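PDB 2OJH: uncharacterized protein Atu1656 from Agrobacterium tumefaciens, which is of unknown function but folds as a six-bladed beta-propeller of the TolB family and is a putative TolB protein. Local coordinates for residues G96-I101 with H134-D139; I155-I160 with V164-T169. One frame throughout, in Å; residues are numbered along the deposited sequence. Where two conformers were deposited one is given.

Contact 1 of 2, residues G96-I101 with H134-D139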
loop_
_atom_site.group_PDB
_atom_site.type_symbol
_atom_site.label_atom_id
_atom_site.label_comp_id
_atom_site.label_asym_id
_atom_site.label_seq_id
_atom_site.Cartn_x
_atom_site.Cartn_y
_atom_site.Cartn_z
ATOM N N GLY A 96 13.405 0.003 9.659
ATOM C CA GLY A 96 12.437 -0.344 10.691
ATOM C C GLY A 96 12.204 0.658 11.811
ATOM O O GLY A 96 11.347 0.402 12.677
ATOM N N ALA A 97 12.937 1.789 11.807
ATOM C CA ALA A 97 12.837 2.775 12.887
ATOM C C ALA A 97 11.702 3.798 12.773
ATOM O O ALA A 97 11.424 4.499 13.749
ATOM C CB ALA A 97 14.195 3.506 13.095
ATOM N N LEU A 98 11.069 3.900 11.599
ATOM C CA LEU A 98 10.018 4.896 11.380
ATOM C C LEU A 98 8.786 4.319 10.747
ATOM O O LEU A 98 8.882 3.410 9.922
ATOM C CB LEU A 98 10.500 6.034 10.463
ATOM C CG LEU A 98 11.628 6.945 10.960
ATOM C CD1 LEU A 98 11.995 7.933 9.888
ATOM C CD2 LEU A 98 11.323 7.690 12.293
ATOM N N TYR A 99 7.644 4.894 11.122
ATOM C CA TYR A 99 6.381 4.669 10.441
ATOM C C TYR A 99 5.982 5.924 9.671
ATOM O O TYR A 99 6.246 7.045 10.094
ATOM C CB TYR A 99 5.273 4.351 11.457
ATOM C CG TYR A 99 5.377 3.036 12.197
ATOM C CD1 TYR A 99 6.235 2.016 11.769
ATOM C CD2 TYR A 99 4.569 2.791 13.305
ATOM C CE1 TYR A 99 6.317 0.791 12.466
ATOM C CE2 TYR A 99 4.642 1.577 14.013
ATOM C CZ TYR A 99 5.511 0.581 13.581
ATOM O OH TYR A 99 5.571 -0.612 14.270
ATOM N N ALA A 100 5.336 5.727 8.537
ATOM C CA ALA A 100 4.708 6.815 7.833
ATOM C C ALA A 100 3.209 6.547 7.846
ATOM O O ALA A 100 2.765 5.398 7.571
ATOM C CB ALA A 100 5.239 6.890 6.423
ATOM N N ILE A 101 2.428 7.580 8.175
ATOM C CA ILE A 101 0.955 7.440 8.262
ATOM C C ILE A 101 0.307 8.562 7.481
ATOM O O ILE A 101 0.953 9.576 7.186
ATOM C CB ILE A 101 0.454 7.489 9.730
ATOM C CG1 ILE A 101 0.867 8.811 10.380
ATOM C CG2 ILE A 101 1.042 6.305 10.558
ATOM C CD1 ILE A 101 0.399 8.988 11.880
ATOM N N HIS A 134 2.352 6.013 0.186
ATOM C CA HIS A 134 2.260 4.755 -0.570
ATOM C C HIS A 134 3.539 3.909 -0.741
ATOM O O HIS A 134 3.418 2.706 -0.983
ATOM C CB HIS A 134 1.569 4.959 -1.898
ATOM C CG HIS A 134 0.075 4.828 -1.822
ATOM N ND1 HIS A 134 -0.568 3.609 -1.704
ATOM C CD2 HIS A 134 -0.902 5.771 -1.859
ATOM C CE1 HIS A 134 -1.876 3.812 -1.654
ATOM N NE2 HIS A 134 -2.104 5.113 -1.734
ATOM N N GLY A 135 4.732 4.472 -0.546
ATOM C CA GLY A 135 5.971 3.648 -0.622
ATOM C C GLY A 135 7.211 4.367 -0.103
ATOM O O GLY A 135 7.331 5.592 -0.278
ATOM N N TRP A 136 8.125 3.626 0.532
ATOM C CA TRP A 136 9.399 4.175 0.995
ATOM C C TRP A 136 10.512 3.777 0.026
ATOM O O TRP A 136 10.593 2.620 -0.374
ATOM C CB TRP A 136 9.752 3.645 2.391
ATOM C CG TRP A 136 10.399 4.651 3.310
ATOM C CD1 TRP A 136 11.565 5.324 3.112
ATOM C CD2 TRP A 136 9.900 5.074 4.584
ATOM N NE1 TRP A 136 11.823 6.156 4.184
ATOM C CE2 TRP A 136 10.809 6.020 5.098
ATOM C CE3 TRP A 136 8.764 4.748 5.338
ATOM C CZ2 TRP A 136 10.621 6.635 6.338
ATOM C CZ3 TRP A 136 8.576 5.359 6.572
ATOM C CH2 TRP A 136 9.496 6.294 7.058
ATOM N N SER A 137 11.389 4.724 -0.320
ATOM C CA SER A 137 12.501 4.438 -1.232
ATOM C C SER A 137 13.414 3.381 -0.599
ATOM O O SER A 137 13.610 3.376 0.632
ATOM C CB SER A 137 13.271 5.712 -1.603
ATOM O OG SER A 137 14.069 6.156 -0.539
ATOM N N PRO A 138 13.957 2.453 -1.419
ATOM C CA PRO A 138 14.871 1.440 -0.895
ATOM C C PRO A 138 15.988 2.007 -0.010
ATOM O O PRO A 138 16.341 1.386 0.994
ATOM C CB PRO A 138 15.440 0.808 -2.168
ATOM C CG PRO A 138 14.284 0.907 -3.124
ATOM C CD PRO A 138 13.734 2.272 -2.862
ATOM N N ASP A 139 16.536 3.172 -0.356
ATOM C CA ASP A 139 17.600 3.759 0.468
ATOM C C ASP A 139 17.083 4.506 1.711
ATOM O O ASP A 139 17.869 5.111 2.440
ATOM C CB ASP A 139 18.549 4.643 -0.372
ATOM C CG ASP A 139 17.881 5.913 -0.940
ATOM O OD1 ASP A 139 16.697 6.206 -0.661
ATOM O OD2 ASP A 139 18.561 6.647 -1.695
#
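The six-membered ring of W136 lies against two side chains of strand 98-101. L98 presents CB to W136 CH2 at 3.6 Å, the two side chains crossing at about a right angle. Its CG stands opposite the carbonyl carbon (chi1 -65°), a rotation that goes with CD1 coming to 4.0 Å of W136 CZ2. Two residues on, the methyl CB of A100 sits 3.7 Å from W136 CZ3; both CB atoms meet the ring obliquely. Between them the backbone of Y99 passes the rim of the indole near its plane, with Y99 C 4.1 Å from W136 CZ3. No hydrogen bond crosses the interface, and the strand axes stay 9.2 Å apart, too far for sheet pairing, so the indole bridges the gap by apolar packing alone. In the conformer described, one of two, NE1 donates to G140 O in the turn after the strand; in the same turn S137 OG donates to D139 OD1 at 2.6 Å. L114 and S93 also touch the indole, while Y99 turns from W136 and places its hydroxyl with Y55 and R66. The arrangement is face-to-face packing of successive beta-propeller blades: the first strand of one sheet, 131-136, lies against the second strand, 98-103, of the preceding sheet.

Contact 2 of 2, residues I155-I160 with V164-T169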
loop_
_atom_site.group_PDB
_atom_site.type_symbol
_atom_site.label_atom_id
_atom_site.label_comp_id
_atom_site.label_asym_id
_atom_site.label_seq_id
_atom_site.Cartn_x
_atom_site.Cartn_y
_atom_site.Cartn_z
ATOM N N ILE A 155 1.309 11.252 -8.948
ATOM C CA ILE A 155 2.365 10.612 -8.186
ATOM C C ILE A 155 3.386 11.663 -7.839
ATOM O O ILE A 155 3.831 12.428 -8.711
ATOM C CB ILE A 155 3.028 9.477 -9.021
ATOM C CG1 ILE A 155 1.947 8.504 -9.579
ATOM C CG2 ILE A 155 4.133 8.761 -8.213
ATOM C CD1 ILE A 155 0.997 7.881 -8.522
ATOM N N TYR A 156 3.749 11.705 -6.559
ATOM C CA TYR A 156 4.745 12.648 -6.061
ATOM C C TYR A 156 5.785 11.849 -5.308
ATOM O O TYR A 156 5.522 10.717 -4.873
ATOM C CB TYR A 156 4.120 13.655 -5.066
ATOM C CG TYR A 156 3.217 14.652 -5.715
ATOM C CD1 TYR A 156 3.706 15.880 -6.145
ATOM C CD2 TYR A 156 1.870 14.348 -5.958
ATOM C CE1 TYR A 156 2.871 16.789 -6.815
ATOM C CE2 TYR A 156 1.041 15.248 -6.624
ATOM C CZ TYR A 156 1.552 16.462 -7.044
ATOM O OH TYR A 156 0.738 17.362 -7.674
ATOM N N SER A 157 6.963 12.448 -5.110
ATOM C CA SER A 157 7.898 11.905 -4.161
ATOM C C SER A 157 8.437 13.049 -3.307
ATOM O O SER A 157 8.370 14.217 -3.702
ATOM C CB SER A 157 9.030 11.161 -4.872
ATOM O OG SER A 157 9.785 12.052 -5.664
HETATM N N MSE A 158 8.920 12.729 -2.122
HETATM C CA MSE A 158 9.492 13.754 -1.267
HETATM C C MSE A 158 10.786 13.240 -0.710
HETATM O O MSE A 158 10.896 12.070 -0.367
HETATM C CB MSE A 158 8.528 14.142 -0.138
HETATM C CG MSE A 158 9.161 15.005 0.969
HETATM SE SE MSE A 158 7.800 15.830 2.076
HETATM C CE MSE A 158 6.816 16.826 0.741
ATOM N N ASP A 159 11.767 14.133 -0.641
ATOM C CA ASP A 159 12.999 13.898 0.074
ATOM C C ASP A 159 12.747 14.252 1.544
ATOM O O ASP A 159 12.394 15.383 1.877
ATOM C CB ASP A 159 14.107 14.759 -0.558
ATOM C CG ASP A 159 15.431 14.642 0.171
ATOM O OD1 ASP A 159 15.593 15.312 1.217
ATOM O OD2 ASP A 159 16.306 13.882 -0.306
ATOM N N ILE A 160 12.916 13.274 2.417
ATOM C CA ILE A 160 12.600 13.432 3.837
ATOM C C ILE A 160 13.403 14.529 4.557
ATOM O O ILE A 160 12.830 15.301 5.342
ATOM C CB ILE A 160 12.727 12.086 4.573
ATOM C CG1 ILE A 160 11.670 11.109 4.061
ATOM C CG2 ILE A 160 12.558 12.248 6.064
ATOM C CD1 ILE A 160 11.943 9.718 4.526
ATOM N N VAL A 164 11.344 18.672 0.160
ATOM C CA VAL A 164 11.013 19.080 -1.211
ATOM C C VAL A 164 10.113 18.085 -1.923
ATOM O O VAL A 164 10.428 16.895 -2.004
ATOM C CB VAL A 164 12.289 19.335 -2.071
ATOM C CG1 VAL A 164 11.926 19.472 -3.558
ATOM C CG2 VAL A 164 13.039 20.574 -1.585
ATOM N N GLU A 165 9.006 18.589 -2.467
ATOM C CA GLU A 165 8.030 17.772 -3.169
ATOM C C GLU A 165 8.316 17.765 -4.678
ATOM O O GLU A 165 8.569 18.825 -5.277
ATOM C CB GLU A 165 6.629 18.321 -2.859
ATOM C CG GLU A 165 5.477 17.779 -3.671
ATOM C CD GLU A 165 4.135 18.306 -3.169
ATOM O OE1 GLU A 165 3.738 19.428 -3.574
ATOM O OE2 GLU A 165 3.468 17.603 -2.363
ATOM N N THR A 166 8.297 16.578 -5.275
ATOM C CA THR A 166 8.578 16.399 -6.695
ATOM C C THR A 166 7.388 15.719 -7.347
ATOM O O THR A 166 6.956 14.655 -6.901
ATOM C CB THR A 166 9.825 15.530 -6.925
ATOM O OG1 THR A 166 10.982 16.254 -6.505
ATOM C CG2 THR A 166 9.997 15.165 -8.405
ATOM N N ARG A 167 6.879 16.338 -8.408
ATOM C CA ARG A 167 5.726 15.817 -9.126
ATOM C C ARG A 167 6.208 14.882 -10.257
ATOM O O ARG A 167 6.988 15.304 -11.125
ATOM C CB ARG A 167 4.947 17.003 -9.686
ATOM C CG ARG A 167 3.601 16.642 -10.233
ATOM C CD ARG A 167 2.847 17.853 -10.678
ATOM N NE ARG A 167 1.668 17.472 -11.445
ATOM C CZ ARG A 167 0.927 18.311 -12.151
ATOM N NH1 ARG A 167 1.264 19.594 -12.217
ATOM N NH2 ARG A 167 -0.139 17.864 -12.813
ATOM N N LEU A 168 5.765 13.623 -10.244
ATOM C CA LEU A 168 6.268 12.620 -11.198
ATOM C C LEU A 168 5.330 12.309 -12.340
ATOM O O LEU A 168 5.769 11.827 -13.382
ATOM C CB LEU A 168 6.653 11.320 -10.484
ATOM C CG LEU A 168 7.781 11.524 -9.463
ATOM C CD1 LEU A 168 7.888 10.317 -8.589
ATOM C CD2 LEU A 168 9.137 11.811 -10.126
ATOM N N THR A 169 4.043 12.544 -12.130
ATOM C CA THR A 169 3.078 12.480 -13.219
ATOM C C THR A 169 2.393 13.831 -13.286
ATOM O O THR A 169 2.408 14.581 -12.313
ATOM C CB THR A 169 2.059 11.315 -13.083
ATOM O OG1 THR A 169 1.267 11.475 -11.896
ATOM C CG2 THR A 169 2.766 9.973 -13.036
#
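I155 begins the pairing with its backbone N donating to the side-chain hydroxyl of T169, OG1, at 3.0 Å and nearly straight (171°). With chi1 at 62°, T169 holds OG1 between its own N and carbonyl carbon, turned to that amide and also bonded to D154 OD1, while its CG2 packs 3.8 Å from I155 CG1. I155 O accepts from L168 N at 2.7 Å and more weakly from T169 N. At Y156, a non-hydrogen-bonded pair with R167, the ring reaches the neighbouring strand obliquely: CE1 is 3.5 Å from R167 CG, and the extended arginine chain carries its guanidinium past the phenol, the planes 23° apart. E165 CG reaches Y156 CD1 at 3.6 Å on the same face, and R149 adds a cation-pi contact. S157 and T166 form the hydrogen-bonded pair, S157 N to T166 O and T166 N to S157 O both measuring 2.8 Å. M158, a selenomethionine, forms a non-hydrogen-bonded pair with E165, and its chain bends at chi3 to bring CE 3.9 Å from E165 CB. D159 N closes the ladder with a weak bond to V164 O. Outside the pairing, R149, Y145 and N128 hold E165, and D154 holds R167. This hairpin joins the outer two strands of a four-stranded antiparallel blade; strand 142-149 flanks 152-159, and I155, L168 and T169 pack on strands 175-180 and 186-191 of the next blade.

Both contacts involve the blade built from strands 131-136, 142-149, 152-159 and 165-167, but at its two ends: contact 1 uses the first strand and contact 2 the last two. Contact 1 joins this blade to the preceding one by side-chain packing, whereas contact 2 is backbone pairing within the blade. Their centres are 14 Å apart, and contact 1 lies nearer the centre of the chain (about 11 Å between centres) than contact 2 (about 17 Å), matching the inner-to-outer strand order. They touch where I160 CD1 packs 3.6 Å from W136 NE1; in this conformer the indole reaches from the preceding blade to I160, just past the end of strand 152-159.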